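Local coordinates for phosphoenolpyruvate-protein phosphotransferase (PDB 3TRC) that probably transfers the phosphoryl group of phosphoenolpyruvate to a histidine of a carrier protein, the piece described here being its GAF domain, at residues R11-E16 / V31-E36; E16-P21 / A156-H161. All coordinates share one frame; numbering follows the deposited sequence.

Interaction 1: R11-E16 / V31-E36; sequences RQITQE and VVRLCE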
# COMPACT_ATOMS: atom_id res chain seq x y z
N ARG A 11 6.39 2.60 -2.63
CA ARG A 11 5.94 2.59 -4.01
C ARG A 11 6.50 1.38 -4.76
O ARG A 11 5.75 0.64 -5.40
CB ARG A 11 6.37 3.89 -4.70
CG ARG A 11 5.75 4.13 -6.06
CD ARG A 11 6.40 5.34 -6.72
NE ARG A 11 7.85 5.15 -6.86
CZ ARG A 11 8.73 6.15 -6.96
NH1 ARG A 11 8.31 7.40 -6.92
NH2 ARG A 11 10.02 5.88 -7.09
N GLN A 12 7.80 1.17 -4.64
CA GLN A 12 8.48 0.07 -5.34
C GLN A 12 8.08 -1.31 -4.81
O GLN A 12 7.85 -2.24 -5.59
CB GLN A 12 10.00 0.25 -5.28
CG GLN A 12 10.80 -0.96 -5.75
CD GLN A 12 10.79 -1.15 -7.27
OE1 GLN A 12 10.41 -0.25 -8.02
NE2 GLN A 12 11.20 -2.33 -7.72
N ILE A 13 8.00 -1.45 -3.49
CA ILE A 13 7.68 -2.75 -2.90
C ILE A 13 6.20 -3.12 -3.06
O ILE A 13 5.87 -4.29 -3.22
CB ILE A 13 8.09 -2.84 -1.41
CG1 ILE A 13 7.96 -4.27 -0.91
CG2 ILE A 13 7.24 -1.91 -0.56
CD1 ILE A 13 8.59 -4.50 0.44
N THR A 14 5.32 -2.12 -3.00
CA THR A 14 3.90 -2.36 -3.19
C THR A 14 3.72 -2.92 -4.60
O THR A 14 2.96 -3.86 -4.83
CB THR A 14 3.07 -1.07 -3.02
OG1 THR A 14 3.32 -0.51 -1.72
CG2 THR A 14 1.58 -1.36 -3.14
N GLN A 15 4.47 -2.33 -5.53
CA GLN A 15 4.54 -2.79 -6.92
C GLN A 15 4.99 -4.25 -7.00
O GLN A 15 4.34 -5.08 -7.63
CB GLN A 15 5.52 -1.93 -7.70
CG GLN A 15 5.62 -2.27 -9.16
CD GLN A 15 4.59 -1.54 -9.99
OE1 GLN A 15 3.44 -1.96 -10.07
NE2 GLN A 15 4.99 -0.42 -10.59
N GLU A 16 6.11 -4.54 -6.36
CA GLU A 16 6.68 -5.89 -6.41
C GLU A 16 5.80 -6.94 -5.74
O GLU A 16 5.69 -8.06 -6.23
CB GLU A 16 8.10 -5.90 -5.81
CG GLU A 16 9.17 -5.29 -6.71
CD GLU A 16 10.57 -5.42 -6.12
OE1 GLU A 16 10.70 -5.44 -4.87
OE2 GLU A 16 11.54 -5.51 -6.89
N VAL A 31 10.90 -9.56 3.08
CA VAL A 31 11.94 -9.61 4.10
C VAL A 31 13.30 -9.15 3.54
O VAL A 31 14.09 -8.50 4.23
CB VAL A 31 12.04 -10.99 4.78
CG1 VAL A 31 10.71 -11.35 5.42
CG2 VAL A 31 12.47 -12.08 3.80
N VAL A 32 13.55 -9.47 2.27
CA VAL A 32 14.80 -9.07 1.64
C VAL A 32 14.81 -7.56 1.40
O VAL A 32 15.78 -6.87 1.73
CB VAL A 32 15.02 -9.80 0.30
CG1 VAL A 32 16.18 -9.16 -0.47
CG2 VAL A 32 15.30 -11.27 0.53
N ARG A 33 13.71 -7.05 0.85
CA ARG A 33 13.61 -5.64 0.50
C ARG A 33 13.69 -4.74 1.73
O ARG A 33 14.35 -3.71 1.70
CB ARG A 33 12.31 -5.35 -0.27
CG ARG A 33 12.29 -5.91 -1.68
CD ARG A 33 13.43 -5.35 -2.52
NE ARG A 33 13.33 -5.77 -3.92
CZ ARG A 33 14.37 -5.99 -4.71
NH1 ARG A 33 15.60 -5.83 -4.24
NH2 ARG A 33 14.19 -6.37 -5.97
N LEU A 34 13.00 -5.13 2.80
CA LEU A 34 13.05 -4.36 4.03
C LEU A 34 14.48 -4.21 4.52
O LEU A 34 14.92 -3.12 4.86
CB LEU A 34 12.17 -4.99 5.12
CG LEU A 34 10.69 -4.64 5.06
CD1 LEU A 34 9.94 -5.15 6.28
CD2 LEU A 34 10.54 -3.16 4.94
N CYS A 35 15.20 -5.32 4.56
CA CYS A 35 16.58 -5.28 5.03
C CYS A 35 17.45 -4.39 4.16
O CYS A 35 18.30 -3.66 4.66
CB CYS A 35 17.16 -6.69 5.12
SG CYS A 35 16.54 -7.58 6.55
N GLU A 36 17.25 -4.47 2.85
CA GLU A 36 18.03 -3.66 1.92
C GLU A 36 17.71 -2.18 2.04
O GLU A 36 18.60 -1.33 1.96
CB GLU A 36 17.76 -4.10 0.48
CG GLU A 36 18.31 -5.45 0.12
CD GLU A 36 17.86 -5.90 -1.26
OE1 GLU A 36 16.79 -5.44 -1.71
OE2 GLU A 36 18.57 -6.70 -1.89
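A salt-bridge network links two successive helices of the GAF domain, 3-19 and 23-37: Arg33 stands between Glu16 and Glu36 and bonds to both. Arg33 grips the Glu16 carboxylate side-on with two nitrogens, one to each oxygen. NE of Arg33 donates to OE1 of Glu16 at 2.8 Å (N-H...O 157°), and NH2 of Arg33 donates to OE2 of Glu16 at 2.9 Å. Both oxygens accept through their syn lone pairs. The carboxylate and guanidinium planes lie 18° apart, almost in one plane, although the two side chains cross at about a right angle; OE1 sits close to the guanidinium plane, while OE2 is tilted somewhat further out of it. The third nitrogen, NH1 of Arg33, turns back to its own helix and reaches OE1 of Glu36 at 2.8 Å, again in the plane. With NE, NH1 and NH2 each engaged by a carboxylate, the guanidinium is fixed against rotation. Beyond CG the Glu16 chain runs extended toward Arg33, whereas the Arg33 chain bends at chi2 (-59°), which brings its guanidinium alongside the carboxylate. A weak bond from NE2 of Gln12, one helical turn earlier, reaches OE2 of Glu16 at 3.3 Å.

The helices follow each other through the short 20-22 link; of the CA atoms of 11-16 and 31-36, those of Ile13 and Arg33 are closest, 7.4 Å apart. Beneath the charged layer CD1 of Ile13, in one of its two conformers, packs on CB of Arg33 at 3.9 Å, the side chains running past one another, oppositely directed. Ile13 is buried, and it also rests on Leu29 and Val30 of helix 23-37 and on Leu151 of helix 142-164. The neighbouring Thr14 and Gln15 face Ile153 of the second subunit.

Interaction 2: E16-P21 / A156-H161; sequences EVNAAP and AAEIAH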
# COMPACT_ATOMS: atom_id res chain seq x y z
N GLU A 16 6.11 -4.54 -6.36
CA GLU A 16 6.68 -5.89 -6.41
C GLU A 16 5.80 -6.94 -5.74
O GLU A 16 5.69 -8.06 -6.23
CB GLU A 16 8.10 -5.90 -5.81
CG GLU A 16 9.17 -5.29 -6.71
CD GLU A 16 10.57 -5.42 -6.12
OE1 GLU A 16 10.70 -5.44 -4.87
OE2 GLU A 16 11.54 -5.51 -6.89
N VAL A 17 5.16 -6.58 -4.62
CA VAL A 17 4.26 -7.51 -3.94
C VAL A 17 3.06 -7.86 -4.82
O VAL A 17 2.71 -9.03 -4.95
CB VAL A 17 3.76 -6.96 -2.59
CG1 VAL A 17 2.66 -7.86 -2.02
CG2 VAL A 17 4.92 -6.84 -1.61
N ASN A 18 2.45 -6.86 -5.42
CA ASN A 18 1.29 -7.12 -6.27
C ASN A 18 1.64 -7.89 -7.54
O ASN A 18 0.78 -8.55 -8.12
CB ASN A 18 0.52 -5.83 -6.58
CG ASN A 18 -0.36 -5.40 -5.43
OD1 ASN A 18 -0.62 -6.17 -4.51
ND2 ASN A 18 -0.84 -4.16 -5.48
N ALA A 19 2.90 -7.82 -7.95
CA ALA A 19 3.36 -8.53 -9.14
C ALA A 19 3.87 -9.94 -8.84
O ALA A 19 4.10 -10.74 -9.74
CB ALA A 19 4.44 -7.73 -9.86
N ALA A 20 4.05 -10.24 -7.56
CA ALA A 20 4.50 -11.57 -7.15
C ALA A 20 3.49 -12.63 -7.58
O ALA A 20 2.28 -12.43 -7.46
CB ALA A 20 4.71 -11.61 -5.64
N PRO A 21 3.99 -13.77 -8.07
CA PRO A 21 3.13 -14.84 -8.59
C PRO A 21 2.44 -15.69 -7.52
O PRO A 21 1.47 -16.39 -7.83
CB PRO A 21 4.10 -15.69 -9.42
CG PRO A 21 5.44 -15.44 -8.80
CD PRO A 21 5.42 -14.04 -8.26
N ALA A 156 -1.22 -8.45 5.28
CA ALA A 156 -2.43 -9.06 5.83
C ALA A 156 -3.40 -9.43 4.72
O ALA A 156 -3.98 -10.53 4.72
CB ALA A 156 -3.09 -8.11 6.83
N ALA A 157 -3.59 -8.53 3.77
CA ALA A 157 -4.49 -8.78 2.65
C ALA A 157 -4.00 -9.94 1.81
O ALA A 157 -4.78 -10.78 1.37
CB ALA A 157 -4.65 -7.53 1.79
N GLU A 158 -2.70 -9.99 1.57
CA GLU A 158 -2.11 -11.06 0.77
C GLU A 158 -2.26 -12.42 1.45
O GLU A 158 -2.60 -13.42 0.81
CB GLU A 158 -0.65 -10.75 0.46
CG GLU A 158 -0.47 -9.46 -0.35
CD GLU A 158 -1.07 -9.55 -1.75
OE1 GLU A 158 -0.79 -10.55 -2.44
OE2 GLU A 158 -1.83 -8.65 -2.15
N ILE A 159 -2.03 -12.47 2.76
CA ILE A 159 -2.23 -13.70 3.51
C ILE A 159 -3.70 -14.12 3.53
O ILE A 159 -4.03 -15.29 3.34
CB ILE A 159 -1.68 -13.56 4.94
CG1 ILE A 159 -0.18 -13.28 4.89
CG2 ILE A 159 -2.00 -14.81 5.77
CD1 ILE A 159 0.46 -12.98 6.24
N ALA A 160 -4.59 -13.16 3.77
CA ALA A 160 -6.02 -13.46 3.78
C ALA A 160 -6.48 -14.00 2.44
O ALA A 160 -7.30 -14.92 2.37
CB ALA A 160 -6.81 -12.23 4.18
N HIS A 161 -5.96 -13.43 1.36
CA HIS A 161 -6.35 -13.84 0.02
C HIS A 161 -5.88 -15.27 -0.26
O HIS A 161 -6.62 -16.08 -0.80
CB HIS A 161 -5.80 -12.87 -1.03
CG HIS A 161 -6.18 -13.22 -2.44
ND1 HIS A 161 -5.26 -13.65 -3.37
CD2 HIS A 161 -7.38 -13.22 -3.07
CE1 HIS A 161 -5.87 -13.89 -4.52
NE2 HIS A 161 -7.16 -13.63 -4.36
O HOH W 1 0.15 -10.32 -5.06
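Val17 and Glu158 meet through their aliphatic parts where the end of helix 3-19 passes helix 142-164. CG1 of Val17 lies 3.9 Å from CG of Glu158 and 4.1 Å from CD of Glu158. This apolar touch is the close part of the contact, and Val17 is buried; the branch that meets the glutamate, CG1 of Val17, stands anti to the backbone N (chi1 171°). In Glu158 chi1 puts CG against the valine, and the bend at chi2 (-66°) then swings the carboxylate toward the carbonyl of Val17, within reach of a shared water.

The polar side is looser. No direct hydrogen bond crosses it; instead, that single water donates to O of Val17 at 2.9 Å and to OE1 of Glu158 at 2.8 Å, linking a carbonyl near the C-terminal end of one helix to a carboxylate on the other. That carbonyl also accepts the backbone N-H of Ala20, so O of Val17 is held twice. OD1 of Asn18 lies 3.6 Å from OE2 of Glu158, an oxygen-oxygen approach with no hydrogen bond, the two side chains crossing at about a right angle. Only 91 Å² is buried in total, and the nearest CA atoms, those of Val17 and Glu158, are 8.7 Å apart.

Helix 23-37 closes one flank, Val30 touching Val17 and Leu23 touching Glu158, while His154 packs on Val17 and Asn18. Ala156, Ile159 and Ala160 turn to strands 114-122 and 125-134 of the sheet, and the second subunit is near, Asn18 packing on its Ile153 and His161 meeting its His161 ring.

Overall arrangement
Interactions 1 and 2 have centres 12 Å apart and share helix 3-19; Glu16 lies in both ranges, 11-16 and 16-21, but makes its contacts in interaction 1. Along the chain interaction 1 joins this helix to the next one, 23-37, while interaction 2 joins its end to helix 142-164, which comes after all the strands of the sheet. Together they tie the helix to both other long helices of the GAF domain, the polar network of interaction 1 on one side and the water-linked contact of interaction 2 on another. Residues of both contacts' segments touch the second subunit, which places helix 3-19 at the dimer interface.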